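GTP pyrophosphokinase YjbM (Bacillus subtilis, PDB 5DEC) synthesises the stringent-response alarmones (p)ppGpp by transferring pyrophosphate from ATP to GTP or GDP, acting as a cooperative, allosterically regulated homotetramer. Local coordinates at residues B[28-33]-B[101-106]; B[151-156]-B[185-190]; B[61-66]-B[75-80]; B[90-95]-B[196-201]. All blocks are in the same frame, centred on the assembly; numbering follows the deposited sequence.

Interaction 1: residues B[28-33]-B[101-106]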
# COMPACT_ATOMS: atom_id res chain seq x y z
N LYS B 28 12.05 -0.98 3.52
CA LYS B 28 10.97 -1.97 3.43
C LYS B 28 10.76 -2.47 2.01
O LYS B 28 10.66 -3.67 1.78
CB LYS B 28 9.64 -1.39 3.96
CG LYS B 28 9.55 -1.50 5.48
CD LYS B 28 8.45 -0.61 6.06
CE LYS B 28 7.08 -0.97 5.56
NZ LYS B 28 6.08 -0.11 6.28
N VAL B 29 10.68 -1.55 1.05
CA VAL B 29 10.44 -1.97 -0.32
C VAL B 29 11.63 -2.77 -0.86
O VAL B 29 11.46 -3.76 -1.61
CB VAL B 29 10.16 -0.76 -1.24
CG1 VAL B 29 10.09 -1.19 -2.71
CG2 VAL B 29 8.89 -0.12 -0.82
N LYS B 30 12.83 -2.34 -0.49
CA LYS B 30 14.04 -3.06 -0.89
C LYS B 30 14.03 -4.49 -0.36
O LYS B 30 14.17 -5.44 -1.11
CB LYS B 30 15.29 -2.32 -0.40
CG LYS B 30 15.65 -1.08 -1.27
CD LYS B 30 16.67 -0.19 -0.57
CE LYS B 30 17.11 1.01 -1.43
NZ LYS B 30 17.95 0.55 -2.56
N LEU B 31 13.85 -4.64 0.94
CA LEU B 31 13.94 -5.98 1.55
C LEU B 31 12.79 -6.91 1.13
O LEU B 31 12.97 -8.14 0.99
CB LEU B 31 14.00 -5.83 3.06
CG LEU B 31 15.22 -5.06 3.57
CD1 LEU B 31 15.13 -4.91 5.07
CD2 LEU B 31 16.49 -5.77 3.18
N LYS B 32 11.61 -6.34 0.91
CA LYS B 32 10.49 -7.12 0.40
C LYS B 32 10.75 -7.63 -1.01
O LYS B 32 10.13 -8.59 -1.44
CB LYS B 32 9.18 -6.31 0.42
CG LYS B 32 8.61 -6.12 1.81
CD LYS B 32 7.45 -5.13 1.85
CE LYS B 32 6.95 -4.98 3.29
NZ LYS B 32 5.94 -3.89 3.44
N GLY B 33 11.68 -7.00 -1.71
CA GLY B 33 12.05 -7.44 -3.05
C GLY B 33 12.79 -8.77 -3.06
O GLY B 33 12.84 -9.45 -4.08
N PHE B 101 24.94 -8.27 4.30
CA PHE B 101 26.35 -7.89 4.33
C PHE B 101 26.90 -7.58 2.93
O PHE B 101 27.83 -6.78 2.79
CB PHE B 101 27.17 -9.00 4.99
CG PHE B 101 27.21 -8.89 6.50
CD1 PHE B 101 28.04 -7.95 7.10
CD2 PHE B 101 26.45 -9.71 7.30
CE1 PHE B 101 28.09 -7.84 8.48
CE2 PHE B 101 26.50 -9.60 8.68
CZ PHE B 101 27.32 -8.67 9.27
N ALA B 102 26.30 -8.16 1.90
CA ALA B 102 26.74 -7.97 0.52
C ALA B 102 26.12 -6.76 -0.18
O ALA B 102 26.58 -6.35 -1.25
CB ALA B 102 26.45 -9.22 -0.29
N ARG B 103 25.07 -6.18 0.39
CA ARG B 103 24.41 -5.08 -0.29
C ARG B 103 25.30 -3.84 -0.29
O ARG B 103 25.98 -3.53 0.69
CB ARG B 103 23.06 -4.77 0.37
CG ARG B 103 21.98 -5.83 0.11
CD ARG B 103 20.64 -5.39 0.72
NE ARG B 103 20.06 -4.28 -0.04
CZ ARG B 103 19.12 -4.43 -0.97
NH1 ARG B 103 18.65 -5.64 -1.24
NH2 ARG B 103 18.63 -3.37 -1.59
N LYS B 104 25.29 -3.11 -1.40
CA LYS B 104 26.10 -1.91 -1.51
C LYS B 104 25.28 -0.63 -1.36
O LYS B 104 25.83 0.45 -1.49
CB LYS B 104 26.84 -1.89 -2.85
CG LYS B 104 27.89 -2.99 -3.00
CD LYS B 104 28.83 -2.67 -4.15
CE LYS B 104 30.08 -3.52 -4.12
NZ LYS B 104 29.77 -4.96 -4.24
N ASP B 105 23.98 -0.74 -1.06
CA ASP B 105 23.17 0.47 -0.91
C ASP B 105 23.09 0.92 0.55
O ASP B 105 22.36 1.86 0.88
CB ASP B 105 21.77 0.30 -1.51
CG ASP B 105 21.03 -0.93 -1.01
OD1 ASP B 105 21.66 -1.85 -0.44
OD2 ASP B 105 19.80 -0.98 -1.24
N PHE B 106 23.85 0.26 1.41
CA PHE B 106 24.11 0.74 2.77
C PHE B 106 25.36 0.06 3.28
O PHE B 106 25.94 -0.78 2.59
CB PHE B 106 22.91 0.52 3.72
CG PHE B 106 22.37 -0.89 3.73
CD1 PHE B 106 23.09 -1.93 4.31
CD2 PHE B 106 21.11 -1.18 3.21
CE1 PHE B 106 22.60 -3.22 4.35
CE2 PHE B 106 20.60 -2.49 3.24
CZ PHE B 106 21.36 -3.51 3.82
O HOH W 1 15.91 -6.48 -3.01
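Lys30, Arg103 and Asp105 form a salt-bridge network that joins helix 11-38 to the loop leading from helix 90-102 into strand 107-113. Lys30 passes both partners in turn. Its CB lies 3.7 Å from Arg103 NH2, oblique to the guanidinium, and its CG keeps 3.8 Å from that same Arg103 NH2. At CD the neighbour changes: Lys30 CD is 3.3 Å from Asp105 OD2, and CE stays beside this oxygen. The aliphatic chain is extended as far as CE and bends only at its last bond (chi4 -71°), which brings NZ to Asp105 OD2 at 2.7 Å. NZ takes the anti lone pair, directed away from OD1. Arg103 comes from the syn side and grips the carboxylate side-on, its NE 2.9 Å from Asp105 OD1 and its NH2 2.7 Å from Asp105 OD2. The latter bond is nearly straight (167° at the hydrogen). With the bond from Lys30 NZ, OD2 accepts from two cations. With an alanine at Asp105, Lys30 NZ and Arg103 NH2 would probably lose the anion they share, and the guanidinium would be likely to turn away from its present plane. Lys30 NZ has a further salt bridge to Glu26 of the second subunit, and segment 28-33 belongs to the allosteric alarmone site shared between neighbouring subunits, which places the network at a subunit interface. The remaining link runs through a water at the edge of the guanidinium, in its plane: it donates to Lys30 O at 2.8 Å and accepts a weak bond from Arg103 NH1.

Interaction 2: residues B[151-156]-B[185-190]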
# COMPACT_ATOMS: atom_id res chain seq x y z
N THR B 151 13.15 -15.92 13.44
CA THR B 151 12.18 -16.87 12.92
C THR B 151 10.80 -16.41 13.33
O THR B 151 10.66 -15.55 14.21
CB THR B 151 12.39 -18.33 13.41
OG1 THR B 151 12.30 -18.35 14.84
CG2 THR B 151 13.77 -18.86 13.00
N LEU B 152 9.78 -16.97 12.69
CA LEU B 152 8.40 -16.71 13.03
C LEU B 152 8.12 -16.98 14.52
O LEU B 152 7.44 -16.20 15.19
CB LEU B 152 7.47 -17.56 12.15
CG LEU B 152 7.49 -17.26 10.64
CD1 LEU B 152 6.75 -18.33 9.81
CD2 LEU B 152 6.93 -15.89 10.36
N ALA B 153 8.64 -18.10 15.02
CA ALA B 153 8.40 -18.51 16.39
C ALA B 153 9.10 -17.59 17.40
O ALA B 153 8.53 -17.24 18.43
CB ALA B 153 8.86 -19.96 16.58
N MET B 154 10.34 -17.21 17.09
CA MET B 154 11.07 -16.18 17.86
C MET B 154 10.29 -14.86 17.89
O MET B 154 10.22 -14.19 18.92
CB MET B 154 12.44 -15.90 17.22
CG MET B 154 13.42 -17.04 17.31
SD MET B 154 14.78 -16.87 16.12
CE MET B 154 15.43 -15.29 16.41
N ASN B 155 9.78 -14.46 16.74
CA ASN B 155 9.07 -13.20 16.66
C ASN B 155 7.79 -13.26 17.50
O ASN B 155 7.43 -12.31 18.20
CB ASN B 155 8.73 -12.84 15.21
CG ASN B 155 8.06 -11.48 15.09
OD1 ASN B 155 8.61 -10.48 15.54
ND2 ASN B 155 6.91 -11.43 14.45
N PHE B 156 7.11 -14.39 17.43
CA PHE B 156 5.89 -14.59 18.22
C PHE B 156 6.20 -14.45 19.72
O PHE B 156 5.56 -13.67 20.44
CB PHE B 156 5.28 -15.95 17.89
CG PHE B 156 4.06 -16.29 18.70
CD1 PHE B 156 3.21 -15.29 19.17
CD2 PHE B 156 3.74 -17.60 18.94
CE1 PHE B 156 2.09 -15.62 19.92
CE2 PHE B 156 2.60 -17.94 19.68
CZ PHE B 156 1.78 -16.95 20.15
N GLU B 185 11.30 -21.82 25.49
CA GLU B 185 11.87 -23.13 25.22
C GLU B 185 11.01 -23.90 24.22
O GLU B 185 11.52 -24.58 23.34
CB GLU B 185 12.02 -23.94 26.53
CG GLU B 185 13.16 -23.40 27.39
CD GLU B 185 13.03 -23.73 28.88
OE1 GLU B 185 12.12 -24.52 29.24
OE2 GLU B 185 13.81 -23.19 29.68
N ALA B 186 9.69 -23.81 24.37
CA ALA B 186 8.78 -24.45 23.44
C ALA B 186 8.94 -23.88 22.02
O ALA B 186 8.92 -24.63 21.04
CB ALA B 186 7.34 -24.31 23.93
N ALA B 187 9.09 -22.55 21.91
CA ALA B 187 9.34 -21.94 20.59
C ALA B 187 10.67 -22.42 20.01
O ALA B 187 10.79 -22.68 18.82
CB ALA B 187 9.34 -20.40 20.70
N SER B 188 11.69 -22.50 20.86
CA SER B 188 12.99 -23.01 20.45
C SER B 188 12.89 -24.47 19.96
O SER B 188 13.48 -24.84 18.93
CB SER B 188 13.99 -22.90 21.60
OG SER B 188 15.25 -23.40 21.21
N ARG B 189 12.13 -25.30 20.68
CA ARG B 189 11.99 -26.67 20.22
C ARG B 189 11.25 -26.78 18.90
O ARG B 189 11.58 -27.63 18.08
CB ARG B 189 11.27 -27.55 21.25
CG ARG B 189 12.17 -27.96 22.41
CD ARG B 189 11.46 -28.98 23.28
NE ARG B 189 10.39 -28.36 24.06
CZ ARG B 189 10.53 -27.88 25.29
NH1 ARG B 189 11.69 -27.96 25.92
NH2 ARG B 189 9.48 -27.33 25.89
N LEU B 190 10.25 -25.93 18.70
CA LEU B 190 9.55 -25.92 17.42
C LEU B 190 10.53 -25.58 16.30
O LEU B 190 10.51 -26.23 15.26
CB LEU B 190 8.38 -24.92 17.46
CG LEU B 190 7.66 -24.65 16.13
CD1 LEU B 190 7.14 -25.95 15.54
CD2 LEU B 190 6.53 -23.66 16.35
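Ala153 and Ala187 meet where helix 152-167 comes against helix 174-202, an alanine-to-alanine contact in which two methyl-sized side chains permit a very close backbone approach. The CA atoms of Ala153 and Ala187 are 5.5 Å apart, and their CB atoms 4.2 Å. The fit is reciprocal: Ala153 CB lies 4.0 Å from Ala187 O, while Ala187 CB lies 4.0 Å from Ala153 O. Each methyl thus rests against the carbonyl of its opposite number, with no hydrogen bond crossing between the two segments. Packing slackens one turn further along, where Leu190 reaches Ala153 with one branch, CD2 standing 4.4 Å from Ala153 CB. On the far side of helix 174-202 nothing meets segment 151-156. There Ser188 points away, and the exposed Arg189 folds its guanidinium back over its own helix, with the Glu185 carbonyl oxygen above one face. The buried side continues into the third subunit, where Leu152 and Phe156 pack on Phe156 and Leu152 of that chain, and Ala186 and Leu190 on its Leu190 and Ala186.

Helix 152-167, which carries Asn155 of the allosteric alarmone site, starts with a capping box. Thr151 OG1 accepts from Met154 N at 3.2 Å (165° at the hydrogen) and also pairs with Asp191 OD2, a polar link to helix 174-202 beside the alanines. The return bond is weak: Thr151 N points almost straight (171°) at the sulfur Met154 SD, 3.3 Å away.

Interaction 3: residues B[61-66]-B[75-80]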
# COMPACT_ATOMS: atom_id res chain seq x y z
N LEU B 61 12.14 9.18 24.20
CA LEU B 61 12.43 9.89 25.44
C LEU B 61 12.61 8.93 26.62
O LEU B 61 13.59 9.04 27.37
CB LEU B 61 11.33 10.91 25.75
CG LEU B 61 11.22 12.12 24.81
CD1 LEU B 61 9.95 12.92 25.07
CD2 LEU B 61 12.45 13.01 24.92
N GLU B 62 11.69 7.98 26.78
CA GLU B 62 11.77 7.02 27.88
C GLU B 62 13.05 6.22 27.90
O GLU B 62 13.69 6.08 28.95
CB GLU B 62 10.61 6.03 27.80
CG GLU B 62 9.26 6.49 28.29
CD GLU B 62 9.00 6.06 29.73
OE1 GLU B 62 9.71 5.17 30.24
OE2 GLU B 62 8.06 6.61 30.35
N LYS B 63 13.46 5.72 26.74
CA LYS B 63 14.69 4.97 26.66
C LYS B 63 15.91 5.87 26.85
O LYS B 63 16.93 5.45 27.39
CB LYS B 63 14.76 4.23 25.33
CG LYS B 63 16.15 3.78 24.95
CD LYS B 63 16.15 2.81 23.80
CE LYS B 63 17.58 2.52 23.36
NZ LYS B 63 17.65 1.48 22.29
N ALA B 64 15.79 7.13 26.42
CA ALA B 64 16.88 8.09 26.53
C ALA B 64 17.14 8.44 27.99
O ALA B 64 18.27 8.70 28.40
CB ALA B 64 16.57 9.34 25.73
N ARG B 65 16.08 8.41 28.78
CA ARG B 65 16.18 8.78 30.18
C ARG B 65 16.54 7.54 31.01
O ARG B 65 17.05 7.63 32.13
CB ARG B 65 14.86 9.42 30.65
CG ARG B 65 14.36 8.88 31.98
CD ARG B 65 13.11 9.60 32.50
NE ARG B 65 11.87 8.87 32.27
CZ ARG B 65 11.00 9.19 31.32
NH1 ARG B 65 11.28 10.16 30.46
NH2 ARG B 65 9.88 8.50 31.19
N ARG B 66 16.37 6.36 30.40
CA ARG B 66 16.67 5.09 31.07
C ARG B 66 18.13 4.64 30.83
O ARG B 66 18.75 3.96 31.67
CB ARG B 66 15.68 4.03 30.56
CG ARG B 66 16.22 2.73 30.25
CD ARG B 66 15.07 1.82 29.99
NE ARG B 66 15.46 0.44 29.81
CZ ARG B 66 15.78 -0.09 28.64
NH1 ARG B 66 15.80 0.67 27.55
NH2 ARG B 66 16.07 -1.37 28.56
N GLU B 75 20.49 11.27 18.49
CA GLU B 75 20.78 10.85 17.14
C GLU B 75 21.78 9.70 17.13
O GLU B 75 22.07 9.12 16.09
CB GLU B 75 21.34 12.03 16.35
CG GLU B 75 21.06 13.37 17.01
CD GLU B 75 21.29 14.55 16.10
OE1 GLU B 75 22.33 14.58 15.41
OE2 GLU B 75 20.42 15.45 16.07
N THR B 76 22.31 9.37 18.31
CA THR B 76 23.24 8.26 18.49
C THR B 76 22.48 6.96 18.70
O THR B 76 23.04 5.88 18.57
CB THR B 76 24.19 8.48 19.69
OG1 THR B 76 24.55 9.87 19.77
CG2 THR B 76 25.44 7.64 19.57
N MET B 77 21.21 7.09 19.05
CA MET B 77 20.34 5.94 19.27
C MET B 77 20.24 5.11 17.99
O MET B 77 19.96 5.64 16.91
CB MET B 77 18.96 6.38 19.76
CG MET B 77 18.15 5.31 20.47
SD MET B 77 16.65 5.96 21.24
CE MET B 77 17.37 7.18 22.35
N GLN B 78 20.48 3.82 18.12
CA GLN B 78 20.62 2.95 16.96
C GLN B 78 19.29 2.43 16.44
O GLN B 78 19.24 1.88 15.34
CB GLN B 78 21.51 1.77 17.31
CG GLN B 78 22.94 2.13 17.55
CD GLN B 78 23.78 0.91 17.84
OE1 GLN B 78 23.28 -0.08 18.38
NE2 GLN B 78 25.06 0.97 17.48
N ASP B 79 18.22 2.57 17.22
CA ASP B 79 16.96 1.92 16.86
C ASP B 79 15.78 2.87 16.81
O ASP B 79 14.63 2.46 16.97
CB ASP B 79 16.66 0.80 17.85
CG ASP B 79 16.47 1.31 19.26
OD1 ASP B 79 17.07 2.34 19.61
OD2 ASP B 79 15.71 0.67 20.02
N ILE B 80 16.04 4.14 16.55
CA ILE B 80 14.97 5.07 16.27
C ILE B 80 14.21 4.55 15.06
O ILE B 80 12.97 4.51 15.05
CB ILE B 80 15.51 6.49 16.05
CG1 ILE B 80 16.12 7.01 17.35
CG2 ILE B 80 14.40 7.43 15.57
CD1 ILE B 80 16.93 8.27 17.18
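Lys63 and Met77 lie side by side with their chains running opposite ways, Lys63 extending out from helix 57-66 toward Asp79 and Met77 reaching back from the loop before strand 81-87. Lys63 sets off with CG anti to the backbone N (chi1 162°) and stays extended to its end, so its methylenes lie alongside the thioether: Lys63 CE is 4.1 Å from Met77 CG, and Lys63 CD is 4.1 Å from Met77 SD. Met77 bends only at its last torsion, which sets CE against Ala64 CB at 4.1 Å. Beyond Met77, the ammonium then reaches Asp79. NZ stands 37° above the carboxylate plane as it bonds Asp79 OD1 at 2.9 Å, and adds a weak bond to Asp79 OD2 at 3.1 Å. OD2 is also salt-bridged to Lys55, so two lysines share one carboxylate. Lys63 and Asp79 both bind ATP, and Asp79 also binds magnesium; the contact is therefore a piece of the active site. An alanine in place of Lys63 would probably leave Asp79 with Lys55 but without its second cation, and uncover the flank of Met77. Around the pair, Met77 also packs on Ile60 of helix 57-66, Ile80, three residues after Met77, bonds through its backbone to Lys55 after strand 49-54, and the Ile80 side chain touches Leu17 and Tyr20 of helix 11-38 just before the chain enters strand 81-87.

Interaction 4: residues B[90-95]-B[196-201]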
# COMPACT_ATOMS: atom_id res chain seq x y z
N VAL B 90 15.50 -21.41 10.96
CA VAL B 90 16.69 -20.86 11.58
C VAL B 90 17.83 -20.67 10.57
O VAL B 90 18.54 -19.66 10.63
CB VAL B 90 17.16 -21.77 12.75
CG1 VAL B 90 18.55 -21.38 13.21
CG2 VAL B 90 16.18 -21.68 13.91
N ASP B 91 17.99 -21.61 9.63
CA ASP B 91 19.08 -21.50 8.65
C ASP B 91 18.85 -20.36 7.65
O ASP B 91 19.78 -19.88 7.01
CB ASP B 91 19.28 -22.82 7.91
CG ASP B 91 20.73 -23.06 7.53
OD1 ASP B 91 21.19 -22.46 6.53
OD2 ASP B 91 21.42 -23.83 8.24
N ASP B 92 17.60 -19.94 7.52
CA ASP B 92 17.30 -18.78 6.68
C ASP B 92 17.96 -17.53 7.21
O ASP B 92 18.24 -16.61 6.45
CB ASP B 92 15.80 -18.55 6.56
CG ASP B 92 15.12 -19.60 5.72
OD1 ASP B 92 15.81 -20.15 4.83
OD2 ASP B 92 13.91 -19.84 5.93
N ILE B 93 18.19 -17.48 8.52
CA ILE B 93 18.73 -16.27 9.13
C ILE B 93 20.16 -15.98 8.65
O ILE B 93 20.47 -14.86 8.28
CB ILE B 93 18.68 -16.37 10.66
CG1 ILE B 93 17.22 -16.38 11.09
CG2 ILE B 93 19.39 -15.19 11.32
CD1 ILE B 93 17.02 -16.63 12.54
N GLN B 94 21.00 -17.01 8.59
CA GLN B 94 22.36 -16.85 8.11
C GLN B 94 22.35 -16.41 6.64
O GLN B 94 23.18 -15.61 6.23
CB GLN B 94 23.15 -18.15 8.29
CG GLN B 94 24.62 -18.06 7.87
CD GLN B 94 25.40 -17.03 8.67
OE1 GLN B 94 25.12 -16.79 9.84
NE2 GLN B 94 26.39 -16.42 8.02
N ILE B 95 21.40 -16.93 5.87
CA ILE B 95 21.28 -16.56 4.46
C ILE B 95 20.93 -15.08 4.31
O ILE B 95 21.58 -14.37 3.54
CB ILE B 95 20.21 -17.43 3.76
CG1 ILE B 95 20.71 -18.89 3.66
CG2 ILE B 95 19.90 -16.89 2.38
CD1 ILE B 95 19.69 -19.85 3.11
N GLU B 196 15.08 -29.71 11.40
CA GLU B 196 15.26 -31.12 11.02
C GLU B 196 14.47 -31.44 9.75
O GLU B 196 14.95 -32.18 8.89
CB GLU B 196 14.78 -32.05 12.14
CG GLU B 196 15.57 -32.02 13.44
CD GLU B 196 16.97 -32.59 13.31
OE1 GLU B 196 17.28 -33.24 12.28
OE2 GLU B 196 17.76 -32.43 14.27
N ILE B 197 13.26 -30.91 9.65
CA ILE B 197 12.48 -31.08 8.43
C ILE B 197 13.22 -30.51 7.22
O ILE B 197 13.36 -31.19 6.21
CB ILE B 197 11.09 -30.39 8.50
CG1 ILE B 197 10.20 -31.06 9.55
CG2 ILE B 197 10.41 -30.43 7.15
CD1 ILE B 197 8.83 -30.44 9.63
N ARG B 198 13.71 -29.28 7.36
CA ARG B 198 14.42 -28.61 6.26
C ARG B 198 15.67 -29.38 5.85
O ARG B 198 15.93 -29.57 4.66
CB ARG B 198 14.80 -27.18 6.67
CG ARG B 198 15.51 -26.37 5.58
CD ARG B 198 16.26 -25.18 6.18
NE ARG B 198 17.00 -24.38 5.19
CZ ARG B 198 16.51 -23.35 4.51
NH1 ARG B 198 15.27 -22.94 4.71
NH2 ARG B 198 17.29 -22.71 3.65
N GLY B 199 16.45 -29.81 6.83
CA GLY B 199 17.70 -30.50 6.56
C GLY B 199 17.47 -31.82 5.86
O GLY B 199 18.24 -32.25 5.00
N GLU B 200 16.38 -32.48 6.23
CA GLU B 200 16.03 -33.76 5.66
C GLU B 200 15.50 -33.61 4.24
O GLU B 200 15.73 -34.47 3.39
CB GLU B 200 15.04 -34.48 6.55
CG GLU B 200 15.79 -35.31 7.54
CD GLU B 200 14.95 -36.37 8.18
OE1 GLU B 200 13.73 -36.40 7.94
OE2 GLU B 200 15.53 -37.21 8.89
N VAL B 201 14.71 -32.59 3.99
CA VAL B 201 14.30 -32.33 2.63
C VAL B 201 15.57 -32.08 1.79
O VAL B 201 15.73 -32.65 0.71
CB VAL B 201 13.35 -31.15 2.54
CG1 VAL B 201 13.14 -30.75 1.08
CG2 VAL B 201 12.02 -31.51 3.20
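The Asp92–Arg198 salt bridge ties helix 90-102 to the last helix of the chain, 174-202. Arg198 NH1 makes the bridge, 2.8 Å from Asp92 OD1; Arg198 NH2 is also near this oxygen, at 3.2 Å, with OD1 set obliquely to the guanidinium. Carboxylate and guanidinium planes stand 83° apart, which does not fit a bidentate pairing of two oxygens with two nitrogens. Arg198 spans the gap because CG is anti to the backbone N (chi1 -178°) and the chain runs extended to NE. In this RelA/SpoT synthetase fold, helix 90-102 lies on the mixed sheet, Ile93 touching Ile149 and Thr151, and the 90-95 segment crosses that of 196-201 at 73°. The segment axes approach no closer than 11.3 Å, a distance bridged by one long side chain. Asp92 OD2 accepts from Phe89 N and is hydrogen-bonded to His44 NE2, bonds that hold the carboxylate in place for Arg198. Beyond the bridge, Glu200 forms salt bridges to Arg179 and Lys175 of the third subunit. Two apolar atoms border the guanidinium, both obliquely: Asp91 CB at 3.9 Å from Arg198 NE, and Ile95 CD1 at 3.8 Å from Arg198 NH2.

How the interactions relate
Interactions 2 and 4 are the closest pair, with centres 14 Å apart. They share helix 174-202 and touch directly: Thr151 CG2 packs 3.7 Å from Val90 N, and Met154 SD 4.2 Å from Ile93 CD1. Both also border the third subunit, whereas interaction 1 faces the second. Interactions 1 and 4 both use helix 90-102 and cross along the chain, yet their nearest atoms stay about 7 Å apart. Interaction 3, at the ATP and magnesium site, stands apart: its centre is 35 Å from that of interaction 4, on the other side of the chain's centre, and 25 Å from that of interaction 1. Allosteric-site residues occur in interactions 1 and 2, whose centres are 26 Å apart.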